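Local coordinates for protein hydroxyglutarate synthase (Pseudomonas putida, PDB 6W1G) that catalyses the iron(II)-dependent decarboxylation and hydroxylation of 2-oxoadipate to D-2-hydroxyglutarate, a step of D-lysine catabolism, at residues Q297-A301 with A393-F399; L309-L314 with N340-P345; T317-L321 with R332-L337; A357-Y361 with E448-L452. All coordinates share one frame; numbering follows the deposited sequence. Where two conformers were deposited one is given.

Contact 1: residues Q297-A301 with A393-F399; sequences QRGAA and ALVYEDF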
loop_
_atom_site.group_PDB
_atom_site.type_symbol
_atom_site.label_atom_id
_atom_site.label_comp_id
_atom_site.label_asym_id
_atom_site.label_seq_id
_atom_site.Cartn_x
_atom_site.Cartn_y
_atom_site.Cartn_z
ATOM N N GLN A 297 -3.451 8.572 -3.516
ATOM C CA GLN A 297 -2.414 9.554 -3.714
ATOM C C GLN A 297 -1.462 9.415 -2.513
ATOM O O GLN A 297 -1.929 9.419 -1.371
ATOM C CB GLN A 297 -2.998 10.977 -3.753
ATOM C CG GLN A 297 -1.944 12.052 -4.003
ATOM C CD GLN A 297 -2.466 13.440 -3.889
ATOM O OE1 GLN A 297 -3.656 13.729 -4.109
ATOM N NE2 GLN A 297 -1.577 14.349 -3.578
ATOM N N ARG A 298 -0.159 9.300 -2.744
ATOM C CA ARG A 298 0.803 9.042 -1.676
ATOM C C ARG A 298 1.655 10.268 -1.424
ATOM O O ARG A 298 2.245 10.796 -2.358
ATOM C CB ARG A 298 1.682 7.813 -1.973
ATOM C CG ARG A 298 0.900 6.549 -1.850
ATOM C CD ARG A 298 1.743 5.293 -2.157
ATOM N NE ARG A 298 0.968 4.114 -1.806
ATOM C CZ ARG A 298 0.875 3.627 -0.580
ATOM N NH1 ARG A 298 1.650 4.087 0.408
ATOM N NH2 ARG A 298 0.001 2.658 -0.324
ATOM N N GLY A 299 1.720 10.667 -0.159
ATOM C CA GLY A 299 2.497 11.795 0.301
ATOM C C GLY A 299 3.622 11.393 1.236
ATOM O O GLY A 299 4.176 10.311 1.090
ATOM N N ALA A 300 3.984 12.280 2.153
ATOM C CA ALA A 300 5.164 12.114 2.987
ATOM C C ALA A 300 4.950 11.099 4.091
ATOM O O ALA A 300 3.951 11.110 4.824
ATOM C CB ALA A 300 5.509 13.447 3.614
ATOM N N ALA A 301 5.980 10.290 4.315
ATOM C CA ALA A 301 6.046 9.458 5.501
ATOM C C ALA A 301 6.237 10.345 6.728
ATOM O O ALA A 301 7.034 11.282 6.722
ATOM C CB ALA A 301 7.219 8.507 5.343
ATOM N N ALA A 393 10.357 15.398 0.737
ATOM C CA ALA A 393 9.832 14.393 1.636
ATOM C C ALA A 393 10.024 12.990 1.075
ATOM O O ALA A 393 9.977 12.756 -0.133
ATOM C CB ALA A 393 8.353 14.637 1.905
ATOM N N LEU A 394 10.221 12.053 1.992
ATOM C CA LEU A 394 10.278 10.632 1.687
ATOM C C LEU A 394 8.872 10.099 1.523
ATOM O O LEU A 394 8.078 10.228 2.454
ATOM C CB LEU A 394 10.972 9.928 2.840
ATOM C CG LEU A 394 11.118 8.410 2.690
ATOM C CD1 LEU A 394 11.926 8.020 1.509
ATOM C CD2 LEU A 394 11.677 7.838 3.999
ATOM N N VAL A 395 8.577 9.476 0.388
ATOM C CA VAL A 395 7.218 9.006 0.110
ATOM C C VAL A 395 6.822 7.882 1.042
ATOM O O VAL A 395 7.593 6.955 1.315
ATOM C CB VAL A 395 7.062 8.662 -1.374
ATOM C CG1 VAL A 395 8.023 7.523 -1.832
ATOM C CG2 VAL A 395 5.602 8.316 -1.723
ATOM N N TYR A 396 5.568 7.934 1.468
ATOM C CA TYR A 396 4.968 6.913 2.323
ATOM C C TYR A 396 4.645 5.684 1.508
ATOM O O TYR A 396 3.976 5.775 0.468
ATOM C CB TYR A 396 3.698 7.523 2.906
ATOM C CG TYR A 396 3.048 6.668 3.989
ATOM C CD1 TYR A 396 3.760 6.340 5.132
ATOM C CD2 TYR A 396 1.742 6.235 3.885
ATOM C CE1 TYR A 396 3.185 5.603 6.171
ATOM C CE2 TYR A 396 1.144 5.519 4.907
ATOM C CZ TYR A 396 1.898 5.187 6.046
ATOM O OH TYR A 396 1.395 4.484 7.112
ATOM N N GLU A 397 5.088 4.531 1.995
ATOM C CA GLU A 397 4.952 3.250 1.329
ATOM C C GLU A 397 3.918 2.344 1.954
ATOM O O GLU A 397 3.651 1.256 1.405
ATOM C CB GLU A 397 6.311 2.483 1.378
ATOM C CG GLU A 397 7.445 3.260 0.794
ATOM C CD GLU A 397 7.459 3.400 -0.723
ATOM O OE1 GLU A 397 6.542 2.885 -1.414
ATOM O OE2 GLU A 397 8.400 4.081 -1.236
ATOM N N ASP A 398 3.325 2.754 3.076
ATOM C CA ASP A 398 2.430 1.902 3.882
ATOM C C ASP A 398 0.985 2.393 3.756
ATOM O O ASP A 398 0.600 2.923 2.709
ATOM C CB ASP A 398 3.019 1.819 5.276
ATOM C CG ASP A 398 4.386 1.173 5.229
ATOM O OD1 ASP A 398 4.428 -0.027 4.918
ATOM O OD2 ASP A 398 5.398 1.882 5.426
ATOM N N PHE A 399 0.182 2.165 4.790
ATOM C CA PHE A 399 -1.259 2.349 4.686
ATOM C C PHE A 399 -1.753 3.173 5.870
ATOM O O PHE A 399 -1.014 3.397 6.848
ATOM C CB PHE A 399 -1.924 0.983 4.583
ATOM C CG PHE A 399 -1.505 0.288 3.314
ATOM C CD1 PHE A 399 -2.180 0.529 2.156
ATOM C CD2 PHE A 399 -0.377 -0.503 3.246
ATOM C CE1 PHE A 399 -1.794 -0.008 0.963
ATOM C CE2 PHE A 399 0.057 -1.016 2.038
ATOM C CZ PHE A 399 -0.682 -0.831 0.909
#

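Contact 2: residues L309-L314 with N340-P345; sequences LYDKLL and NFAEFP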
loop_
_atom_site.group_PDB
_atom_site.type_symbol
_atom_site.label_atom_id
_atom_site.label_comp_id
_atom_site.label_asym_id
_atom_site.label_seq_id
_atom_site.Cartn_x
_atom_site.Cartn_y
_atom_site.Cartn_z
ATOM N N LEU A 309 0.538 13.920 15.765
ATOM C CA LEU A 309 -0.215 15.105 15.370
ATOM C C LEU A 309 -1.344 14.748 14.404
ATOM O O LEU A 309 -2.484 15.190 14.575
ATOM C CB LEU A 309 0.761 16.135 14.801
ATOM C CG LEU A 309 0.117 17.442 14.381
ATOM C CD1 LEU A 309 -0.619 18.162 15.538
ATOM C CD2 LEU A 309 1.180 18.353 13.768
ATOM N N TYR A 310 -1.050 13.911 13.402
ATOM C CA TYR A 310 -2.065 13.436 12.484
ATOM C C TYR A 310 -3.230 12.807 13.236
ATOM O O TYR A 310 -4.413 13.102 12.969
ATOM C CB TYR A 310 -1.386 12.403 11.537
ATOM C CG TYR A 310 -2.371 11.817 10.559
ATOM C CD1 TYR A 310 -2.616 12.446 9.349
ATOM C CD2 TYR A 310 -3.083 10.653 10.847
ATOM C CE1 TYR A 310 -3.549 11.958 8.477
ATOM C CE2 TYR A 310 -4.030 10.157 9.959
ATOM C CZ TYR A 310 -4.258 10.822 8.774
ATOM O OH TYR A 310 -5.183 10.342 7.869
ATOM N N ASP A 311 -2.920 11.866 14.117
ATOM C CA ASP A 311 -3.981 11.141 14.810
ATOM C C ASP A 311 -4.828 12.107 15.630
ATOM O O ASP A 311 -6.060 11.976 15.693
ATOM C CB ASP A 311 -3.366 10.047 15.690
ATOM C CG ASP A 311 -2.624 8.941 14.894
ATOM O OD1 ASP A 311 -2.726 8.893 13.648
ATOM O OD2 ASP A 311 -1.937 8.116 15.542
ATOM N N LYS A 312 -4.183 13.103 16.252
ATOM C CA LYS A 312 -4.905 14.042 17.103
ATOM C C LYS A 312 -5.893 14.868 16.292
ATOM O O LYS A 312 -7.034 15.077 16.700
ATOM C CB LYS A 312 -3.919 14.978 17.798
ATOM C CG LYS A 312 -4.516 15.990 18.759
ATOM C CD LYS A 312 -3.409 16.805 19.375
ATOM C CE LYS A 312 -3.085 18.005 18.512
ATOM N NZ LYS A 312 -3.239 19.260 19.304
ATOM N N LEU A 313 -5.443 15.370 15.148
ATOM C CA LEU A 313 -6.299 16.221 14.337
ATOM C C LEU A 313 -7.405 15.421 13.664
ATOM O O LEU A 313 -8.523 15.924 13.484
ATOM C CB LEU A 313 -5.455 16.976 13.323
ATOM C CG LEU A 313 -4.340 17.815 13.956
ATOM C CD1 LEU A 313 -3.496 18.471 12.902
ATOM C CD2 LEU A 313 -4.861 18.877 14.946
ATOM N N LEU A 314 -7.112 14.183 13.263
ATOM C CA LEU A 314 -8.157 13.334 12.702
ATOM C C LEU A 314 -9.202 13.007 13.758
ATOM O O LEU A 314 -10.408 13.087 13.494
ATOM C CB LEU A 314 -7.511 12.094 12.084
ATOM C CG LEU A 314 -8.580 11.227 11.420
ATOM C CD1 LEU A 314 -9.287 11.857 10.244
ATOM C CD2 LEU A 314 -7.911 9.915 10.995
ATOM N N ASN A 340 -9.642 21.400 10.919
ATOM C CA ASN A 340 -8.838 20.845 11.998
ATOM C C ASN A 340 -7.392 20.599 11.565
ATOM O O ASN A 340 -6.484 20.704 12.391
ATOM C CB ASN A 340 -9.487 19.554 12.496
ATOM C CG ASN A 340 -10.642 19.807 13.457
ATOM O OD1 ASN A 340 -10.431 19.961 14.654
ATOM N ND2 ASN A 340 -11.867 19.835 12.937
ATOM N N PHE A 341 -7.151 20.308 10.291
ATOM C CA PHE A 341 -5.790 19.990 9.854
ATOM C C PHE A 341 -4.997 21.237 9.509
ATOM O O PHE A 341 -3.824 21.131 9.150
ATOM C CB PHE A 341 -5.789 18.999 8.683
ATOM C CG PHE A 341 -5.613 17.578 9.123
ATOM C CD1 PHE A 341 -6.700 16.836 9.534
ATOM C CD2 PHE A 341 -4.369 16.996 9.149
ATOM C CE1 PHE A 341 -6.547 15.550 9.967
ATOM C CE2 PHE A 341 -4.200 15.708 9.569
ATOM C CZ PHE A 341 -5.286 14.961 9.956
ATOM N N ALA A 342 -5.618 22.423 9.616
ATOM C CA ALA A 342 -4.841 23.659 9.516
ATOM C C ALA A 342 -3.665 23.687 10.488
ATOM O O ALA A 342 -2.677 24.383 10.222
ATOM C CB ALA A 342 -5.749 24.873 9.766
ATOM N N GLU A 343 -3.749 22.967 11.603
ATOM C CA GLU A 343 -2.691 22.909 12.606
ATOM C C GLU A 343 -1.503 22.039 12.207
ATOM O O GLU A 343 -0.474 22.077 12.894
ATOM C CB GLU A 343 -3.300 22.344 13.887
ATOM C CG GLU A 343 -2.357 22.175 15.056
ATOM C CD GLU A 343 -3.063 21.768 16.335
ATOM O OE1 GLU A 343 -4.243 22.146 16.525
ATOM O OE2 GLU A 343 -2.419 21.066 17.142
ATOM N N PHE A 344 -1.608 21.268 11.145
ATOM C CA PHE A 344 -0.484 20.468 10.688
ATOM C C PHE A 344 0.303 21.310 9.692
ATOM O O PHE A 344 -0.220 21.621 8.615
ATOM C CB PHE A 344 -0.965 19.175 10.036
ATOM C CG PHE A 344 0.093 18.093 10.024
ATOM C CD1 PHE A 344 1.289 18.273 9.330
ATOM C CD2 PHE A 344 -0.073 16.925 10.746
ATOM C CE1 PHE A 344 2.282 17.309 9.362
ATOM C CE2 PHE A 344 0.912 15.953 10.781
ATOM C CZ PHE A 344 2.091 16.134 10.075
ATOM N N PRO A 345 1.541 21.711 10.000
ATOM C CA PRO A 345 2.261 22.617 9.092
ATOM C C PRO A 345 2.268 22.103 7.664
ATOM O O PRO A 345 2.507 20.916 7.430
ATOM C CB PRO A 345 3.675 22.651 9.673
ATOM C CG PRO A 345 3.438 22.457 11.150
ATOM C CD PRO A 345 2.324 21.434 11.223
#

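Contact 3: residues T317-L321 with R332-L337; sequences TRVAL and RYMALL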
loop_
_atom_site.group_PDB
_atom_site.type_symbol
_atom_site.label_atom_id
_atom_site.label_comp_id
_atom_site.label_asym_id
_atom_site.label_seq_id
_atom_site.Cartn_x
_atom_site.Cartn_y
_atom_site.Cartn_z
ATOM N N THR A 317 -11.486 15.961 14.274
ATOM C CA THR A 317 -12.443 16.093 13.193
ATOM C C THR A 317 -13.620 15.177 13.437
ATOM O O THR A 317 -14.785 15.566 13.284
ATOM C CB THR A 317 -11.797 15.732 11.865
ATOM O OG1 THR A 317 -10.675 16.596 11.617
ATOM C CG2 THR A 317 -12.787 15.845 10.742
ATOM N N ARG A 318 -13.333 13.929 13.805
ATOM C CA ARG A 318 -14.413 12.979 14.055
ATOM C C ARG A 318 -15.296 13.408 15.221
ATOM O O ARG A 318 -16.523 13.279 15.154
ATOM C CB ARG A 318 -13.834 11.584 14.252
ATOM C CG ARG A 318 -13.353 11.007 12.925
ATOM C CD ARG A 318 -12.428 9.841 13.120
ATOM N NE ARG A 318 -12.030 9.240 11.849
ATOM C CZ ARG A 318 -11.160 8.249 11.728
ATOM N NH1 ARG A 318 -10.584 7.743 12.803
ATOM N NH2 ARG A 318 -10.871 7.770 10.529
ATOM N N VAL A 319 -14.699 13.922 16.293
ATOM C CA VAL A 319 -15.507 14.419 17.404
ATOM C C VAL A 319 -16.435 15.542 16.942
ATOM O O VAL A 319 -17.616 15.577 17.300
ATOM C CB VAL A 319 -14.617 14.871 18.570
ATOM C CG1 VAL A 319 -15.451 15.587 19.605
ATOM C CG2 VAL A 319 -13.915 13.674 19.187
ATOM N N ALA A 320 -15.906 16.473 16.146
ATOM C CA ALA A 320 -16.680 17.616 15.700
ATOM C C ALA A 320 -17.778 17.199 14.757
ATOM O O ALA A 320 -18.792 17.900 14.637
ATOM C CB ALA A 320 -15.786 18.601 14.959
ATOM N N LEU A 321 -17.611 16.048 14.124
ATOM C CA LEU A 321 -18.616 15.545 13.211
ATOM C C LEU A 321 -19.845 15.091 13.965
ATOM O O LEU A 321 -20.968 15.226 13.457
ATOM C CB LEU A 321 -18.018 14.394 12.412
ATOM C CG LEU A 321 -18.850 13.846 11.258
ATOM C CD1 LEU A 321 -19.014 14.900 10.183
ATOM C CD2 LEU A 321 -18.205 12.578 10.719
ATOM N N ARG A 332 -19.865 18.341 4.958
ATOM C CA ARG A 332 -19.545 18.828 6.294
ATOM C C ARG A 332 -18.281 18.170 6.837
ATOM O O ARG A 332 -17.449 18.840 7.454
ATOM C CB ARG A 332 -20.719 18.588 7.249
ATOM C CG ARG A 332 -20.379 19.037 8.674
ATOM C CD ARG A 332 -21.544 19.174 9.614
ATOM N NE ARG A 332 -21.158 19.886 10.833
ATOM C CZ ARG A 332 -21.042 19.333 12.043
ATOM N NH1 ARG A 332 -21.297 18.048 12.233
ATOM N NH2 ARG A 332 -20.691 20.083 13.077
ATOM N N TYR A 333 -18.132 16.853 6.639
ATOM C CA TYR A 333 -16.927 16.167 7.097
ATOM C C TYR A 333 -15.683 16.761 6.455
ATOM O O TYR A 333 -14.677 17.037 7.121
ATOM C CB TYR A 333 -16.989 14.677 6.761
ATOM C CG TYR A 333 -15.678 13.992 7.071
ATOM C CD1 TYR A 333 -14.809 13.663 6.058
ATOM C CD2 TYR A 333 -15.290 13.724 8.387
ATOM C CE1 TYR A 333 -13.582 13.043 6.317
ATOM C CE2 TYR A 333 -14.059 13.125 8.655
ATOM C CZ TYR A 333 -13.219 12.777 7.619
ATOM O OH TYR A 333 -12.021 12.177 7.899
ATOM N N MET A 334 -15.708 16.904 5.131
ATOM C CA MET A 334 -14.533 17.416 4.440
ATOM C C MET A 334 -14.206 18.836 4.889
ATOM O O MET A 334 -13.039 19.196 5.016
ATOM C CB MET A 334 -14.718 17.259 2.923
ATOM C CG MET A 334 -14.816 15.789 2.455
ATOM S SD MET A 334 -13.420 14.714 2.847
ATOM C CE MET A 334 -12.027 15.530 2.062
ATOM N N ALA A 335 -15.228 19.647 5.207
ATOM C CA ALA A 335 -14.999 20.995 5.715
ATOM C C ALA A 335 -14.361 20.964 7.108
ATOM O O ALA A 335 -13.403 21.703 7.380
ATOM C CB ALA A 335 -16.310 21.783 5.716
ATOM N N LEU A 336 -14.854 20.097 7.990
ATOM C CA LEU A 336 -14.287 19.990 9.327
ATOM C C LEU A 336 -12.866 19.452 9.281
ATOM O O LEU A 336 -12.001 19.869 10.067
ATOM C CB LEU A 336 -15.134 19.037 10.153
ATOM C CG LEU A 336 -16.503 19.548 10.595
ATOM C CD1 LEU A 336 -17.286 18.397 11.169
ATOM C CD2 LEU A 336 -16.305 20.637 11.610
ATOM N N LEU A 337 -12.616 18.504 8.392
ATOM C CA LEU A 337 -11.270 17.959 8.239
ATOM C C LEU A 337 -10.279 19.043 7.866
ATOM O O LEU A 337 -9.178 19.114 8.439
ATOM C CB LEU A 337 -11.312 16.863 7.184
ATOM C CG LEU A 337 -10.037 16.087 6.944
ATOM C CD1 LEU A 337 -9.758 15.206 8.133
ATOM C CD2 LEU A 337 -10.159 15.287 5.654
HETATM O O HOH W 1 -11.830 9.307 8.574
HETATM O O HOH W 2 -18.874 20.469 15.290
#

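Contact 4: residues A357-Y361 with E448-L452; sequences AYFRY and ERRSL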
loop_
_atom_site.group_PDB
_atom_site.type_symbol
_atom_site.label_atom_id
_atom_site.label_comp_id
_atom_site.label_asym_id
_atom_site.label_seq_id
_atom_site.Cartn_x
_atom_site.Cartn_y
_atom_site.Cartn_z
ATOM N N ALA A 357 8.078 14.808 9.515
ATOM C CA ALA A 357 8.116 13.932 8.369
ATOM C C ALA A 357 9.544 13.502 8.116
ATOM O O ALA A 357 10.484 14.152 8.566
ATOM C CB ALA A 357 7.568 14.570 7.118
ATOM N N TYR A 358 9.705 12.397 7.396
ATOM C CA TYR A 358 11.020 11.943 6.944
ATOM C C TYR A 358 11.324 12.554 5.583
ATOM O O TYR A 358 10.426 12.791 4.776
ATOM C CB TYR A 358 11.047 10.406 6.832
ATOM C CG TYR A 358 10.945 9.730 8.153
ATOM C CD1 TYR A 358 12.020 9.670 9.013
ATOM C CD2 TYR A 358 9.748 9.122 8.548
ATOM C CE1 TYR A 358 11.914 9.033 10.232
ATOM C CE2 TYR A 358 9.627 8.467 9.745
ATOM C CZ TYR A 358 10.724 8.437 10.611
ATOM O OH TYR A 358 10.612 7.835 11.835
ATOM N N PHE A 359 12.619 12.772 5.349
ATOM C CA PHE A 359 13.125 13.441 4.150
ATOM C C PHE A 359 14.239 12.664 3.518
ATOM O O PHE A 359 14.944 11.905 4.161
ATOM C CB PHE A 359 13.593 14.865 4.504
ATOM C CG PHE A 359 12.448 15.777 4.847
ATOM C CD1 PHE A 359 11.885 15.826 6.126
ATOM C CD2 PHE A 359 11.841 16.513 3.829
ATOM C CE1 PHE A 359 10.741 16.591 6.351
ATOM C CE2 PHE A 359 10.721 17.294 4.076
ATOM C CZ PHE A 359 10.165 17.318 5.307
ATOM N N ARG A 360 14.450 12.908 2.239
ATOM C CA ARG A 360 15.716 12.566 1.579
ATOM C C ARG A 360 16.389 13.837 1.107
ATOM O O ARG A 360 15.747 14.789 0.672
ATOM C CB ARG A 360 15.472 11.611 0.386
ATOM C CG ARG A 360 14.935 10.275 0.812
ATOM C CD ARG A 360 14.598 9.392 -0.432
ATOM N NE ARG A 360 15.811 8.893 -1.039
ATOM C CZ ARG A 360 15.946 8.621 -2.320
ATOM N NH1 ARG A 360 14.945 8.744 -3.157
ATOM N NH2 ARG A 360 17.128 8.205 -2.762
ATOM N N TYR A 361 17.697 13.805 1.200
ATOM C CA TYR A 361 18.583 14.907 0.918
ATOM C C TYR A 361 19.451 14.553 -0.273
ATOM O O TYR A 361 19.929 13.424 -0.364
ATOM C CB TYR A 361 19.469 15.179 2.138
ATOM C CG TYR A 361 18.659 15.644 3.333
ATOM C CD1 TYR A 361 18.032 14.725 4.193
ATOM C CD2 TYR A 361 18.474 16.969 3.594
ATOM C CE1 TYR A 361 17.302 15.118 5.276
ATOM C CE2 TYR A 361 17.718 17.402 4.668
ATOM C CZ TYR A 361 17.117 16.476 5.497
ATOM O OH TYR A 361 16.398 16.919 6.545
ATOM N N GLU A 448 16.245 7.969 5.203
ATOM C CA GLU A 448 16.711 9.336 5.388
ATOM C C GLU A 448 18.210 9.358 5.669
ATOM O O GLU A 448 18.966 10.137 5.051
ATOM C CB GLU A 448 15.900 9.940 6.539
ATOM C CG GLU A 448 16.244 11.345 6.919
ATOM C CD GLU A 448 15.313 11.856 8.012
ATOM O OE1 GLU A 448 15.415 11.371 9.136
ATOM O OE2 GLU A 448 14.428 12.694 7.738
ATOM N N ARG A 449 18.677 8.497 6.564
ATOM C CA ARG A 449 20.085 8.460 6.907
ATOM C C ARG A 449 20.947 8.102 5.711
ATOM O O ARG A 449 22.017 8.701 5.515
ATOM C CB ARG A 449 20.292 7.474 8.050
ATOM C CG ARG A 449 21.711 7.319 8.505
ATOM C CD ARG A 449 21.814 6.870 9.993
ATOM N NE ARG A 449 20.867 5.864 10.404
ATOM C CZ ARG A 449 21.178 4.660 10.884
ATOM N NH1 ARG A 449 22.443 4.266 11.027
ATOM N NH2 ARG A 449 20.199 3.852 11.216
ATOM N N ARG A 450 20.541 7.100 4.929
ATOM C CA ARG A 450 21.337 6.741 3.755
ATOM C C ARG A 450 21.440 7.923 2.812
ATOM O O ARG A 450 22.483 8.146 2.196
ATOM C CB ARG A 450 20.712 5.552 3.039
ATOM C CG ARG A 450 20.963 4.221 3.790
ATOM C CD ARG A 450 20.640 3.005 2.894
ATOM N NE ARG A 450 19.200 2.964 2.699
ATOM C CZ ARG A 450 18.318 2.272 3.455
ATOM N NH1 ARG A 450 18.695 1.474 4.421
ATOM N NH2 ARG A 450 17.070 2.398 3.234
ATOM N N SER A 451 20.359 8.718 2.664
ATOM C CA SER A 451 20.448 9.844 1.745
ATOM C C SER A 451 21.463 10.865 2.240
ATOM O O SER A 451 22.219 11.440 1.435
ATOM C CB SER A 451 19.078 10.512 1.503
ATOM O OG SER A 451 18.655 11.355 2.557
ATOM N N LEU A 452 21.499 11.110 3.544
ATOM C CA LEU A 452 22.439 12.087 4.073
ATOM C C LEU A 452 23.870 11.597 3.905
ATOM O O LEU A 452 24.773 12.377 3.594
ATOM C CB LEU A 452 22.106 12.366 5.545
ATOM C CG LEU A 452 20.905 13.256 5.761
ATOM C CD1 LEU A 452 20.346 13.056 7.145
ATOM C CD2 LEU A 452 21.249 14.693 5.509
HETATM O O HOH W 3 21.589 11.641 -1.372
HETATM O O HOH W 4 15.172 15.355 8.194
#

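Contact 1: residues Q297-A301 with A393-F399
Arg298 and the loop Tyr396-Phe399 make a buried side-chain-to-backbone contact, set beside a single beta bridge, where the end of strand 288-298 meets the chain leaving strand 389-393. The bridge pairs Ala300 with Val395: Ala301 N gives a nearly straight bond to Leu394 O (2.8 Å), Tyr396 N returns one to Gly299 O (2.8 Å), and the methyls of Ala300 and Ala393 touch beside it. From CG to NE the Arg298 chain is extended, which carries its guanidinium along the loop to two carbonyls lying near the guanidinium plane. Its NH1 reaches Asp398 O (2.8 Å) on a lone pair, and the same NH1 meets Tyr396 O (2.9 Å) from above that carbonyl's plane. NH2 adds a bent bond to Asp398 O at 3.1 Å, so one oxygen is gripped end-on by two nitrogens, while Glu296 pairs with NE. A leucine in place of Arg298 would probably leave the carbonyls of Tyr396 and Asp398 without these donors and let the loop shift. The loop is fixed from within as well, by Tyr396 OH bonding to Phe399 O (2.7 Å). Phe399 stacks edge-to-face with the metal ligand His70, and its side chain lies about 5 Å from the bound nickel; Phe399 thus places this end of the contact in what is probably the second shell of the His-His-Glu metal site of this dioxygenase.

Contact 2: residues L309-L314 with N340-P345
With CG anti to the backbone N in both Leu309 (chi1 -178°) and Phe344 (chi1 -158°), the leucine's CD2 comes to lie over one face of the phenylalanine ring, off its centre and 3.6 Å from CD2 of Phe344. One helical turn on, Leu313 has CG beside its own backbone N instead, and CB sits squarely over the centre of the Phe341 ring, 3.8 Å from the centroid. Its two methyls extend past that ring: CD1 toward CB of Phe344, CD2 to Asn340 O and the carboxylate carbon of Glu343. The Phe341 ring also turns an edge toward the face of Tyr310 in an offset edge-to-face pair, the planes 60° apart and Phe341 CE2 at 3.6 Å from Tyr310 CD1. Replacing Phe341 by an alanine would probably open a gap beneath Leu313 CB and leave the Tyr310 ring without its aromatic mate. At the more exposed margin the bent Lys312 chain crosses the extended Glu343 at about a right angle, and NZ meets OE2 on its syn side at 2.9 Å. The chemistry is thus divided: CH-pi and aromatic contacts join helix 304-321 to the turn Phe341-Phe344, and one salt bridge at the exposed margin adds a charged link that solvent is likely to weaken.

Contact 3: residues T317-L321 with R332-L337
Thr317 points from helix 304-321 at helix 330-341, and its CB divides into two branches with different tasks. The methyl CG2, anti to the backbone N, packs against the partner helix among Tyr333, Leu336 and Leu337: it lies 3.6 Å from Leu337 N, 3.7 Å from Tyr333 CE2 and 4.0 Å from Leu336 CB. The hydroxyl OG1, beside the backbone N (chi1 -59°), packs against Leu337 CA and CD1 while hydrogen-bonding back to Leu313 O in its own helix, so a buried polar atom is satisfied. One turn on, Leu321 crosses Tyr333 at about a right angle, its CD2 3.9 Å from Tyr333 CD2, and its other methyl meets CD1 of Leu336. Leu336 CD1 also lies over the centre of the Arg332 guanidinium. The extended Arg332 chain brings NH1 to Leu321 O (3.1 Å) and NH2 to Ala320 O (3.3 Å); both bonds are weak, and a water supplements the second. Another water joins Arg318 NH2 to Tyr333 OH. The two helices, successive in the chain, form a helical hairpin whose segments run roughly antiparallel at 137°, their axes approaching to 9.3 Å; Pro256 borders Leu337, and Val251 and Pro325 border Tyr333, where loops cover the pair.

Contact 4: residues A357-Y361 with E448-L452
Glu448, Tyr361 and Ser451 bury the most surface here, and between them they fasten two backbone N-H groups of segment 357-361 to helix 440-458. In the conformer given, the Glu448 chain leaves with CG anti to its backbone N (chi1 179°) and stays extended, passing alongside Phe359 O to put its carboxylate against the strand's start. There OE2 accepts a hydrogen bond from Phe359 N (3.0 Å), on the anti side and well out of the carboxylate plane; OE1 lies at the edge of the Tyr358 ring, and a water that donates to OE2 also hydrogen-bonds Tyr361 OH, which bonds to Arg352 too. Two residues along, Tyr361 N is bound by Ser451 OG (3.0 Å) in a fairly straight bond of 163°. That hydroxyl donates in turn to Glu448 O at 2.8 Å, so it serves as donor within the helix and acceptor from the strand. The Tyr361 ring has Ser451 OG at its edge and Leu452 over one face, CD2 being 3.5 Å from CD1 of the ring; the two side chains point the same way. Phe359 O is buried without a hydrogen-bond partner and meets C-H groups of Glu448 across the contact. Helix and strand segments run nearly parallel, 13° apart, their axes approaching to 6.6 Å. Strand 359-363 pairs antiparallel with 389-393, whose Val389 and Phe391 touch Tyr361, while helix 348-353 packs against Phe359.

Of the segments, 297-301 at the end of strand 288-298 comes first from the N terminus and opens contact 1, which closes only 92 residues later. Within that span helices 304-321 and 330-341 fold back on each other: contact 3 shuts the short inner loop and contact 2, enclosing it, the wider one. The two share both helices and touch, as where Leu314 meets Tyr333 and Leu337. Contact 4 opens at 357-361, before contact 1 has closed, and ends at the C-terminal helix 440-458, so these two cross. They also touch, Tyr358 bonding by its backbone to both Ala301 and Leu394. Metal-site surroundings, small two-stranded sheet and C-terminal helix are thereby joined, with the hairpin to one side.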